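Local coordinates for protein putative tagatose-6-phosphate ketose/aldose isomerase (Escherichia coli, PDB 3C3J) that is of unknown function but has two SIS domains of alpha/beta fold and pairs with a second copy of itself, at residues Val86-Leu91 against Val120-Leu125; Glu124-Phe129 against Cys133-Ile138; Thr262-Arg265 against Leu271-Asp274; Val278-Ser283 against Asp294-Leu299. All coordinates share one frame; numbering follows the deposited sequence.

Contact 1 of 4, residues Val86-Leu91 against Val120-Leu125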
loop_
_atom_site.group_PDB
_atom_site.type_symbol
_atom_site.label_atom_id
_atom_site.label_comp_id
_atom_site.label_asym_id
_atom_site.label_seq_id
_atom_site.Cartn_x
_atom_site.Cartn_y
_atom_site.Cartn_z
ATOM N N VAL A 86 -1.490 4.920 9.087
ATOM C CA VAL A 86 -1.657 5.956 8.058
ATOM C C VAL A 86 -0.358 6.718 8.030
ATOM O O VAL A 86 0.034 7.284 9.044
ATOM C CB VAL A 86 -2.828 6.953 8.377
ATOM C CG1 VAL A 86 -2.987 7.986 7.270
ATOM C CG2 VAL A 86 -4.131 6.215 8.557
ATOM N N PRO A 87 0.329 6.725 6.893
ATOM C CA PRO A 87 1.594 7.455 6.788
ATOM C C PRO A 87 1.428 8.932 7.099
ATOM O O PRO A 87 0.376 9.510 6.808
ATOM C CB PRO A 87 1.982 7.290 5.318
ATOM C CG PRO A 87 1.207 6.131 4.821
ATOM C CD PRO A 87 -0.019 6.008 5.654
ATOM N N THR A 88 2.436 9.547 7.707
ATOM C CA THR A 88 2.379 10.975 7.971
ATOM C C THR A 88 2.210 11.763 6.693
ATOM O O THR A 88 1.605 12.831 6.715
ATOM C CB THR A 88 3.602 11.519 8.719
ATOM O OG1 THR A 88 4.788 11.252 7.963
ATOM C CG2 THR A 88 3.688 10.877 10.107
ATOM N N THR A 89 2.742 11.245 5.591
ATOM C CA THR A 89 2.631 11.917 4.309
ATOM C C THR A 89 1.161 12.010 3.857
ATOM O O THR A 89 0.767 13.021 3.271
ATOM C CB THR A 89 3.553 11.220 3.261
ATOM O OG1 THR A 89 3.405 9.798 3.361
ATOM C CG2 THR A 89 5.036 11.574 3.524
ATOM N N ASP A 90 0.331 11.017 4.181
ATOM C CA ASP A 90 -1.123 11.099 3.901
ATOM C C ASP A 90 -1.895 11.974 4.892
ATOM O O ASP A 90 -2.845 12.672 4.495
ATOM C CB ASP A 90 -1.778 9.710 3.879
ATOM C CG ASP A 90 -1.322 8.862 2.709
ATOM O OD1 ASP A 90 -0.858 9.421 1.692
ATOM O OD2 ASP A 90 -1.424 7.613 2.803
ATOM N N LEU A 91 -1.510 11.940 6.165
ATOM C CA LEU A 91 -2.117 12.815 7.173
ATOM C C LEU A 91 -1.909 14.269 6.824
ATOM O O LEU A 91 -2.841 15.070 6.942
ATOM C CB LEU A 91 -1.578 12.524 8.578
ATOM C CG LEU A 91 -2.005 11.196 9.216
ATOM C CD1 LEU A 91 -1.453 11.058 10.685
ATOM C CD2 LEU A 91 -3.520 11.009 9.126
ATOM N N VAL A 120 5.866 16.624 12.751
ATOM C CA VAL A 120 5.322 17.693 13.574
ATOM C C VAL A 120 3.977 18.168 13.033
ATOM O O VAL A 120 3.027 18.379 13.786
ATOM C CB VAL A 120 6.335 18.870 13.668
ATOM C CG1 VAL A 120 5.754 19.999 14.498
ATOM C CG2 VAL A 120 7.674 18.374 14.287
ATOM N N ALA A 121 3.890 18.306 11.722
ATOM C CA ALA A 121 2.643 18.687 11.061
ATOM C C ALA A 121 1.521 17.675 11.326
ATOM O O ALA A 121 0.411 18.085 11.591
ATOM C CB ALA A 121 2.874 18.880 9.576
ATOM N N ALA A 122 1.820 16.371 11.290
ATOM C CA ALA A 122 0.795 15.356 11.575
ATOM C C ALA A 122 0.247 15.456 13.016
ATOM O O ALA A 122 -0.971 15.332 13.250
ATOM C CB ALA A 122 1.323 13.946 11.264
ATOM N N VAL A 123 1.135 15.708 13.969
ATOM C CA VAL A 123 0.752 15.906 15.360
ATOM C C VAL A 123 -0.212 17.110 15.487
ATOM O O VAL A 123 -1.272 17.010 16.127
ATOM C CB VAL A 123 2.009 16.051 16.279
ATOM C CG1 VAL A 123 1.633 16.557 17.693
ATOM C CG2 VAL A 123 2.759 14.709 16.399
ATOM N N GLU A 124 0.162 18.222 14.869
ATOM C CA GLU A 124 -0.618 19.466 14.948
ATOM C C GLU A 124 -1.985 19.284 14.303
ATOM O O GLU A 124 -3.000 19.734 14.834
ATOM C CB GLU A 124 0.134 20.620 14.249
ATOM C CG GLU A 124 1.465 21.059 14.940
ATOM C CD GLU A 124 2.315 22.061 14.083
ATOM O OE1 GLU A 124 2.087 22.175 12.844
ATOM O OE2 GLU A 124 3.238 22.723 14.632
ATOM N N LEU A 125 -2.002 18.608 13.150
ATOM C CA LEU A 125 -3.245 18.352 12.437
ATOM C C LEU A 125 -4.185 17.442 13.242
ATOM O O LEU A 125 -5.389 17.720 13.334
ATOM C CB LEU A 125 -2.922 17.782 11.062
ATOM C CG LEU A 125 -2.480 18.776 9.980
ATOM C CD1 LEU A 125 -1.836 17.991 8.801
ATOM C CD2 LEU A 125 -3.682 19.612 9.502
#
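Ala122 presents its methyl group to Thr88 and Leu91, which are one helix turn apart. This is helix-helix packing on one side of the first SIS domain, an alpha/beta fold with a five-stranded parallel sheet. The short helix 88-93 follows the edge strand 82-85, and Pro87 is its N-cap. Helix 117-129 lies beside it.

Ala122 CB touches two methyl groups. It is 4.0 Å from Thr88 CG2 and also 4.0 Å from Leu91 CD1. With chi1 of Thr88 at 59°, its OG1 lies between the backbone N and the carbonyl carbon. That turns CG2 to the other helix, so the threonine offers carbon and not its hydroxyl. Leu91 reaches Ala122 with one branch, whose CD1 is anti to CA (chi2 -177°). The small alanine lets the backbones come close, with Leu91 CA and Ala122 CA 5.9 Å apart.

All four touching residues are buried. Thr88 also packs on Ala61 and Thr59, and Leu91 on Tyr98, which places helix 88-93 against strand 55-59 and helix 95-98. The second subunit is near: its Tyr287 packs on Leu125.

One turn after Ala122, Leu125 meets backbone and not side chain. Its CD1 rests 3.6 Å from Leu91 O, an apolar contact with a carbonyl oxygen.

Contact 2 of 4, residues Glu124-Phe129 against Cys133-Ile138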
loop_
_atom_site.group_PDB
_atom_site.type_symbol
_atom_site.label_atom_id
_atom_site.label_comp_id
_atom_site.label_asym_id
_atom_site.label_seq_id
_atom_site.Cartn_x
_atom_site.Cartn_y
_atom_site.Cartn_z
ATOM N N GLU A 124 0.162 18.222 14.869
ATOM C CA GLU A 124 -0.618 19.466 14.948
ATOM C C GLU A 124 -1.985 19.284 14.303
ATOM O O GLU A 124 -3.000 19.734 14.834
ATOM C CB GLU A 124 0.134 20.620 14.249
ATOM C CG GLU A 124 1.465 21.059 14.940
ATOM C CD GLU A 124 2.315 22.061 14.083
ATOM O OE1 GLU A 124 2.087 22.175 12.844
ATOM O OE2 GLU A 124 3.238 22.723 14.632
ATOM N N LEU A 125 -2.002 18.608 13.150
ATOM C CA LEU A 125 -3.245 18.352 12.437
ATOM C C LEU A 125 -4.185 17.442 13.242
ATOM O O LEU A 125 -5.389 17.720 13.334
ATOM C CB LEU A 125 -2.922 17.782 11.062
ATOM C CG LEU A 125 -2.480 18.776 9.980
ATOM C CD1 LEU A 125 -1.836 17.991 8.801
ATOM C CD2 LEU A 125 -3.682 19.612 9.502
ATOM N N ALA A 126 -3.621 16.423 13.892
ATOM C CA ALA A 126 -4.408 15.509 14.707
ATOM C C ALA A 126 -5.037 16.290 15.870
ATOM O O ALA A 126 -6.247 16.167 16.121
ATOM C CB ALA A 126 -3.569 14.335 15.195
ATOM N N ASN A 127 -4.247 17.151 16.512
ATOM C CA ASN A 127 -4.764 18.019 17.579
ATOM C C ASN A 127 -5.851 18.992 17.082
ATOM O O ASN A 127 -6.864 19.191 17.753
ATOM C CB ASN A 127 -3.645 18.839 18.224
ATOM C CG ASN A 127 -2.761 18.031 19.138
ATOM O OD1 ASN A 127 -3.189 17.054 19.762
ATOM N ND2 ASN A 127 -1.512 18.461 19.250
ATOM N N GLN A 128 -5.640 19.580 15.910
ATOM C CA GLN A 128 -6.622 20.477 15.295
ATOM C C GLN A 128 -7.934 19.770 14.945
ATOM O O GLN A 128 -9.020 20.317 15.193
ATOM C CB GLN A 128 -6.058 21.092 14.021
ATOM C CG GLN A 128 -5.169 22.285 14.188
ATOM C CD GLN A 128 -4.748 22.816 12.805
ATOM O OE1 GLN A 128 -5.347 23.762 12.252
ATOM N NE2 GLN A 128 -3.778 22.170 12.225
ATOM N N PHE A 129 -7.833 18.577 14.354
ATOM C CA PHE A 129 -9.015 17.850 13.865
ATOM C C PHE A 129 -9.789 17.075 14.947
ATOM O O PHE A 129 -11.011 16.979 14.873
ATOM C CB PHE A 129 -8.648 16.874 12.740
ATOM C CG PHE A 129 -8.627 17.497 11.374
ATOM C CD1 PHE A 129 -7.634 18.363 11.008
ATOM C CD2 PHE A 129 -9.619 17.199 10.439
ATOM C CE1 PHE A 129 -7.644 18.946 9.735
ATOM C CE2 PHE A 129 -9.625 17.784 9.194
ATOM C CZ PHE A 129 -8.635 18.638 8.839
ATOM N N CYS A 133 -7.614 14.049 21.716
ATOM C CA CYS A 133 -6.446 13.547 21.020
ATOM C C CYS A 133 -5.298 13.358 22.002
ATOM O O CYS A 133 -5.014 14.254 22.849
ATOM C CB CYS A 133 -6.023 14.509 19.921
ATOM S SG CYS A 133 -4.903 13.771 18.745
ATOM N N TYR A 134 -4.676 12.181 21.909
ATOM C CA TYR A 134 -3.542 11.804 22.745
ATOM C C TYR A 134 -2.415 11.355 21.835
ATOM O O TYR A 134 -2.650 10.958 20.695
ATOM C CB TYR A 134 -3.897 10.689 23.722
ATOM C CG TYR A 134 -5.123 10.987 24.543
ATOM C CD1 TYR A 134 -5.035 11.705 25.733
ATOM C CD2 TYR A 134 -6.379 10.571 24.106
ATOM C CE1 TYR A 134 -6.172 11.995 26.468
ATOM C CE2 TYR A 134 -7.539 10.839 24.859
ATOM C CZ TYR A 134 -7.422 11.548 26.028
ATOM O OH TYR A 134 -8.563 11.848 26.760
ATOM N N HIS A 135 -1.200 11.443 22.348
ATOM C CA HIS A 135 0.028 11.159 21.570
ATOM C C HIS A 135 0.997 10.281 22.327
ATOM O O HIS A 135 1.231 10.497 23.538
ATOM C CB HIS A 135 0.735 12.461 21.213
ATOM C CG HIS A 135 -0.054 13.329 20.305
ATOM N ND1 HIS A 135 -0.855 14.353 20.766
ATOM C CD2 HIS A 135 -0.222 13.288 18.966
ATOM C CE1 HIS A 135 -1.451 14.923 19.736
ATOM N NE2 HIS A 135 -1.088 14.295 18.634
ATOM N N LEU A 136 1.573 9.313 21.609
ATOM C CA LEU A 136 2.702 8.523 22.062
ATOM C C LEU A 136 3.772 8.528 20.966
ATOM O O LEU A 136 3.849 7.616 20.158
ATOM C CB LEU A 136 2.277 7.094 22.375
ATOM C CG LEU A 136 3.323 6.227 23.125
ATOM C CD1 LEU A 136 3.089 6.329 24.606
ATOM C CD2 LEU A 136 3.257 4.772 22.665
ATOM N N PRO A 137 4.593 9.582 20.918
ATOM C CA PRO A 137 5.723 9.515 20.000
ATOM C C PRO A 137 6.761 8.476 20.417
ATOM O O PRO A 137 7.048 8.310 21.610
ATOM C CB PRO A 137 6.312 10.923 20.043
ATOM C CG PRO A 137 5.311 11.741 20.810
ATOM C CD PRO A 137 4.552 10.844 21.667
ATOM N N ILE A 138 7.282 7.761 19.425
ATOM C CA ILE A 138 8.362 6.792 19.619
ATOM C C ILE A 138 9.465 7.291 18.704
ATOM O O ILE A 138 9.333 7.267 17.464
ATOM C CB ILE A 138 7.904 5.357 19.283
ATOM C CG1 ILE A 138 6.745 4.964 20.203
ATOM C CG2 ILE A 138 9.064 4.355 19.398
ATOM C CD1 ILE A 138 6.134 3.524 19.995
HETATM O O HOH W 1 -5.465 17.647 22.135
#
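Helix 124-129 and strand 133-138 run nearly antiparallel, at 159°, with their axes 8.5 Å apart and Asn127 CA only 5.9 Å from Cys133 CA. The chain turns back sharply between them. This is the helix-to-strand half of a beta-alpha-beta unit.

Ala126 and Asn127 supply the helix side. Cys133 and His135, alternate residues with side chains on the same side of the strand, supply the other. Ala126 CB packs 3.8 Å from Cys133 SG. The sulfur also lies 3.8 Å from Ala126 O, so it rests against both the methyl group and the backbone of this residue. Cys133 SG is anti to its backbone N (chi1 -164°), a torsion that carries it to Ala126.

Asn127 reaches past the cysteine. Its OD1 lies 3.8 Å from Cys133 CB. The amide plane and the His135 ring plane are 85° apart. The ring may be turned over in the model, and the very short approach of Asn127 OD1 to its edge is doubtful. A water lies within weak, long hydrogen-bonding distance of Asn127 OD1 and Cys133 O. Asn155 ND2 also bonds to Cys133 O, and weakly to Asn127 OD1.

In the fold, strand 133-139 lies between strands 105-111 and 159-160 of the parallel sheet. Ala126 and His135 both pack on Leu107 of strand 105-111. On the other face of the sheet, Leu136 and Ile138 meet helix 174-187.

Contact 3 of 4, residues Thr262-Arg265 against Leu271-Asp274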
loop_
_atom_site.group_PDB
_atom_site.type_symbol
_atom_site.label_atom_id
_atom_site.label_comp_id
_atom_site.label_asym_id
_atom_site.label_seq_id
_atom_site.Cartn_x
_atom_site.Cartn_y
_atom_site.Cartn_z
ATOM N N THR A 262 0.028 -13.698 -2.968
ATOM C CA THR A 262 -1.250 -13.869 -3.666
ATOM C C THR A 262 -1.589 -12.645 -4.549
ATOM O O THR A 262 -2.073 -12.805 -5.662
ATOM C CB THR A 262 -2.389 -14.177 -2.695
ATOM O OG1 THR A 262 -2.439 -13.142 -1.718
ATOM C CG2 THR A 262 -2.140 -15.528 -1.983
ATOM N N GLY A 263 -1.274 -11.443 -4.069
ATOM C CA GLY A 263 -1.426 -10.212 -4.836
ATOM C C GLY A 263 -0.599 -10.228 -6.117
ATOM O O GLY A 263 -1.047 -9.739 -7.164
ATOM N N PHE A 264 0.585 -10.839 -6.035
ATOM C CA PHE A 264 1.543 -10.882 -7.149
ATOM C C PHE A 264 0.977 -11.514 -8.417
ATOM O O PHE A 264 1.340 -11.117 -9.527
ATOM C CB PHE A 264 2.819 -11.614 -6.707
ATOM C CG PHE A 264 4.047 -11.300 -7.536
ATOM C CD1 PHE A 264 4.422 -9.990 -7.783
ATOM C CD2 PHE A 264 4.857 -12.324 -8.001
ATOM C CE1 PHE A 264 5.570 -9.694 -8.526
ATOM C CE2 PHE A 264 6.009 -12.046 -8.734
ATOM C CZ PHE A 264 6.365 -10.729 -8.998
ATOM N N ARG A 265 0.077 -12.475 -8.256
ATOM C CA ARG A 265 -0.520 -13.169 -9.406
ATOM C C ARG A 265 -1.394 -12.283 -10.280
ATOM O O ARG A 265 -1.523 -12.537 -11.468
ATOM C CB ARG A 265 -1.388 -14.325 -8.937
ATOM C CG ARG A 265 -0.611 -15.501 -8.462
ATOM C CD ARG A 265 -1.488 -16.715 -8.489
ATOM N NE ARG A 265 -0.777 -17.857 -7.941
ATOM C CZ ARG A 265 -0.740 -18.162 -6.647
ATOM N NH1 ARG A 265 -1.397 -17.432 -5.745
ATOM N NH2 ARG A 265 -0.059 -19.224 -6.261
ATOM N N LEU A 271 6.223 -8.342 -14.171
ATOM C CA LEU A 271 7.539 -7.750 -14.015
ATOM C C LEU A 271 8.697 -8.779 -13.950
ATOM O O LEU A 271 9.853 -8.428 -14.160
ATOM C CB LEU A 271 7.532 -6.753 -12.850
ATOM C CG LEU A 271 7.693 -7.274 -11.449
ATOM C CD1 LEU A 271 9.167 -7.464 -11.186
ATOM C CD2 LEU A 271 7.030 -6.297 -10.433
ATOM N N VAL A 272 8.402 -10.040 -13.661
ATOM C CA VAL A 272 9.463 -11.031 -13.551
ATOM C C VAL A 272 10.101 -11.322 -14.926
ATOM O O VAL A 272 9.440 -11.768 -15.858
ATOM C CB VAL A 272 8.969 -12.341 -12.915
ATOM C CG1 VAL A 272 10.095 -13.366 -12.849
ATOM C CG2 VAL A 272 8.404 -12.088 -11.513
ATOM N N ASP A 273 11.383 -11.013 -15.044
ATOM C CA ASP A 273 12.136 -11.339 -16.256
ATOM C C ASP A 273 13.420 -12.070 -15.864
ATOM O O ASP A 273 13.642 -12.368 -14.677
ATOM C CB ASP A 273 12.405 -10.080 -17.098
ATOM C CG ASP A 273 13.302 -9.041 -16.399
ATOM O OD1 ASP A 273 14.100 -9.370 -15.500
ATOM O OD2 ASP A 273 13.229 -7.857 -16.781
ATOM N N ASP A 274 14.266 -12.369 -16.853
ATOM C CA ASP A 274 15.473 -13.155 -16.591
ATOM C C ASP A 274 16.626 -12.347 -15.966
ATOM O O ASP A 274 17.731 -12.858 -15.828
ATOM C CB ASP A 274 15.932 -13.932 -17.852
ATOM C CG ASP A 274 16.428 -13.033 -18.975
ATOM O OD1 ASP A 274 16.565 -11.806 -18.776
ATOM O OD2 ASP A 274 16.690 -13.574 -20.089
#
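Phe264 puts the far edge of its ring against Val272 and Leu271. The phenylalanine lies on the short, weakly bonded helix 261-264 of the second SIS domain. Its partners lie in the loop that leads to strand 276-281. The backbones stay well apart, with Phe264 CA and Leu271 CA 9.6 Å from each other, so the long side chain spans the gap.

The torsions of Phe264 account for this reach. Its CG is anti to the backbone N (chi1 -159°), and the ring extends away from the helix to the loop. The closest contact is at the end of the ring, where CZ lies 3.5 Å from Val272 CG2. The same methyl group is 3.7 Å from Phe264 CE2, so it sits beside the CZ-CE2 bond. It lies near the ring plane, not over a face.

Leu271 comes to another part of the rim. Its CD2 is 4.2 Å from Phe264 CE1, again near the ring plane. The leucine has an uncommon pair of torsions, with CG placed between the backbone N and the carbonyl carbon (chi1 82°) and chi2 at 83°. Both aliphatic side chains cross the phenylalanine at about a right angle.

All three residues are buried against the sheet. Phe264 packs on Val228 and Leu230 of strand 226-231, and Leu271 on Val228 and on Phe257 of strand 255-259. Leu247 of the second subunit also touches Leu271. Arg265, next in the chain, turns to helix 288-302 and meets Asp294 and Leu295.

Contact 4 of 4, residues Val278-Ser283 against Asp294-Leu299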
loop_
_atom_site.group_PDB
_atom_site.type_symbol
_atom_site.label_atom_id
_atom_site.label_comp_id
_atom_site.label_asym_id
_atom_site.label_seq_id
_atom_site.Cartn_x
_atom_site.Cartn_y
_atom_site.Cartn_z
ATOM N N VAL A 278 13.761 -12.658 -7.172
ATOM C CA VAL A 278 12.555 -12.681 -6.353
ATOM C C VAL A 278 12.908 -13.295 -5.011
ATOM O O VAL A 278 13.455 -14.413 -4.946
ATOM C CB VAL A 278 11.428 -13.513 -7.008
ATOM C CG1 VAL A 278 10.198 -13.582 -6.070
ATOM C CG2 VAL A 278 11.051 -12.933 -8.411
ATOM N N VAL A 279 12.593 -12.580 -3.927
ATOM C CA VAL A 279 12.810 -13.096 -2.573
ATOM C C VAL A 279 11.475 -13.234 -1.856
ATOM O O VAL A 279 10.711 -12.278 -1.765
ATOM C CB VAL A 279 13.781 -12.197 -1.764
ATOM C CG1 VAL A 279 14.009 -12.772 -0.348
ATOM C CG2 VAL A 279 15.095 -11.995 -2.524
ATOM N N VAL A 280 11.211 -14.424 -1.333
ATOM C CA VAL A 280 9.948 -14.726 -0.676
ATOM C C VAL A 280 10.177 -14.913 0.806
ATOM O O VAL A 280 10.908 -15.822 1.222
ATOM C CB VAL A 280 9.265 -15.971 -1.275
ATOM C CG1 VAL A 280 7.931 -16.258 -0.557
ATOM C CG2 VAL A 280 9.069 -15.794 -2.795
ATOM N N PHE A 281 9.538 -14.057 1.597
ATOM C CA PHE A 281 9.518 -14.172 3.049
ATOM C C PHE A 281 8.360 -15.123 3.452
ATOM O O PHE A 281 7.189 -14.724 3.475
ATOM C CB PHE A 281 9.289 -12.802 3.719
ATOM C CG PHE A 281 10.349 -11.739 3.427
ATOM C CD1 PHE A 281 11.651 -12.060 3.023
ATOM C CD2 PHE A 281 10.049 -10.407 3.657
ATOM C CE1 PHE A 281 12.582 -11.069 2.784
ATOM C CE2 PHE A 281 10.980 -9.410 3.457
ATOM C CZ PHE A 281 12.256 -9.731 3.036
ATOM N N VAL A 282 8.686 -16.378 3.759
ATOM C CA VAL A 282 7.671 -17.379 4.020
ATOM C C VAL A 282 7.072 -17.244 5.432
ATOM O O VAL A 282 7.796 -17.189 6.433
ATOM C CB VAL A 282 8.252 -18.802 3.799
ATOM C CG1 VAL A 282 7.196 -19.902 4.087
ATOM C CG2 VAL A 282 8.788 -18.924 2.388
ATOM N N SER A 283 5.747 -17.199 5.505
ATOM C CA SER A 283 5.057 -17.110 6.785
ATOM C C SER A 283 5.361 -18.308 7.675
ATOM O O SER A 283 5.568 -19.416 7.187
ATOM C CB SER A 283 3.538 -16.962 6.579
ATOM O OG SER A 283 2.866 -16.858 7.823
ATOM N N ASP A 294 2.595 -22.251 -2.268
ATOM C CA ASP A 294 1.995 -22.415 -3.601
ATOM C C ASP A 294 2.509 -21.403 -4.616
ATOM O O ASP A 294 2.782 -21.760 -5.755
ATOM C CB ASP A 294 0.490 -22.272 -3.536
ATOM C CG ASP A 294 -0.160 -23.408 -2.833
ATOM O OD1 ASP A 294 0.485 -24.477 -2.664
ATOM O OD2 ASP A 294 -1.337 -23.219 -2.469
ATOM N N LEU A 295 2.645 -20.151 -4.201
ATOM C CA LEU A 295 3.236 -19.136 -5.060
ATOM C C LEU A 295 4.738 -19.413 -5.351
ATOM O O LEU A 295 5.199 -19.298 -6.499
ATOM C CB LEU A 295 3.041 -17.702 -4.503
ATOM C CG LEU A 295 3.772 -16.863 -5.583
ATOM C CD1 LEU A 295 2.890 -16.322 -6.668
ATOM C CD2 LEU A 295 4.786 -15.871 -5.059
ATOM N N LEU A 296 5.494 -19.781 -4.317
ATOM C CA LEU A 296 6.893 -20.169 -4.506
ATOM C C LEU A 296 7.005 -21.291 -5.552
ATOM O O LEU A 296 7.814 -21.223 -6.475
ATOM C CB LEU A 296 7.480 -20.641 -3.190
ATOM C CG LEU A 296 8.966 -20.982 -3.161
ATOM C CD1 LEU A 296 9.776 -19.798 -3.706
ATOM C CD2 LEU A 296 9.344 -21.337 -1.715
ATOM N N ALA A 297 6.166 -22.303 -5.401
ATOM C CA ALA A 297 6.144 -23.434 -6.359
ATOM C C ALA A 297 5.921 -22.959 -7.795
ATOM O O ALA A 297 6.562 -23.432 -8.746
ATOM C CB ALA A 297 5.067 -24.434 -5.962
ATOM N N GLU A 298 4.994 -22.031 -7.958
ATOM C CA GLU A 298 4.691 -21.465 -9.256
ATOM C C GLU A 298 5.880 -20.690 -9.835
ATOM O O GLU A 298 6.220 -20.863 -11.009
ATOM C CB GLU A 298 3.453 -20.560 -9.140
ATOM C CG GLU A 298 3.051 -19.789 -10.400
ATOM C CD GLU A 298 1.758 -19.001 -10.205
ATOM O OE1 GLU A 298 0.850 -19.505 -9.482
ATOM O OE2 GLU A 298 1.668 -17.875 -10.761
ATOM N N LEU A 299 6.532 -19.859 -9.019
ATOM C CA LEU A 299 7.719 -19.133 -9.487
ATOM C C LEU A 299 8.872 -20.077 -9.839
ATOM O O LEU A 299 9.619 -19.808 -10.766
ATOM C CB LEU A 299 8.182 -18.108 -8.436
ATOM C CG LEU A 299 7.167 -16.996 -8.142
ATOM C CD1 LEU A 299 7.801 -15.921 -7.260
ATOM C CD2 LEU A 299 6.576 -16.395 -9.416
#
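Val278 and Val280 of a sheet strand pack on Leu299 and Leu296 of the helix that follows. They belong to the beta-alpha-beta unit of strand 276-281, helix 288-302 and strand 307-312, in the parallel sheet of the second SIS domain.

The contact across the segments is apolar, and all four residues are buried. The two valines alternate with Val279, whose side chain leaves for the other face of the sheet. Val280 and Leu296 approach obliquely, with Val280 CG2 4.2 Å from Leu296 CD1. Leu296 extends to the strand with its CG anti to the backbone N (chi1 -175°). Leu296 CA is 7.3 Å from Val280 CA, the closer of the two nearest CA pairs. Leu295 and Leu299 also cover Leu230 of strand 226-231, while Leu296 packs on Val308 and Ala310 of strand 307-312, so the helix lies across three neighbouring strands.

Polar bonds lie at the borders. Glu298 makes two salt bridges, OE1 with Arg265 NE and OE2 with Lys269 NZ, which tie the helix to the loop between helix 261-264 and strand 276-281. Just after the strand, Ser283 N bonds to Asp292 OD2 and Ser283 O to Arg289 NE, joining the turn to the start of the helix.

The tighter apolar pair is at the other end of the contact. Val278 and Leu299 meet at about a right angle, and Val278 CG1 lies 3.6 Å from Leu299 CD1.

Two contacts lie in each SIS domain. Contact 2 begins on helix 117-129, where contact 1 ends, and contacts 3 and 4 come later in series. Contacts 1 and 2 have centres 9 Å apart. Glu124 and Leu125 belong to both, and Val123 packs near the His135 ring. Contacts 3 and 4 have centres 10 Å apart and are joined by Val272 packing on Val278. Both parallel sheets have the same strand order, 2-1-3-4-5, and contacts 2 and 4 each join a strand and helix of a beta-alpha-beta unit. The pairs lie far apart, with centres 33 to 39 Å from each other, one pair in each of two domains of like sheet topology. Contacts 1, 3 and 4 touch the second subunit.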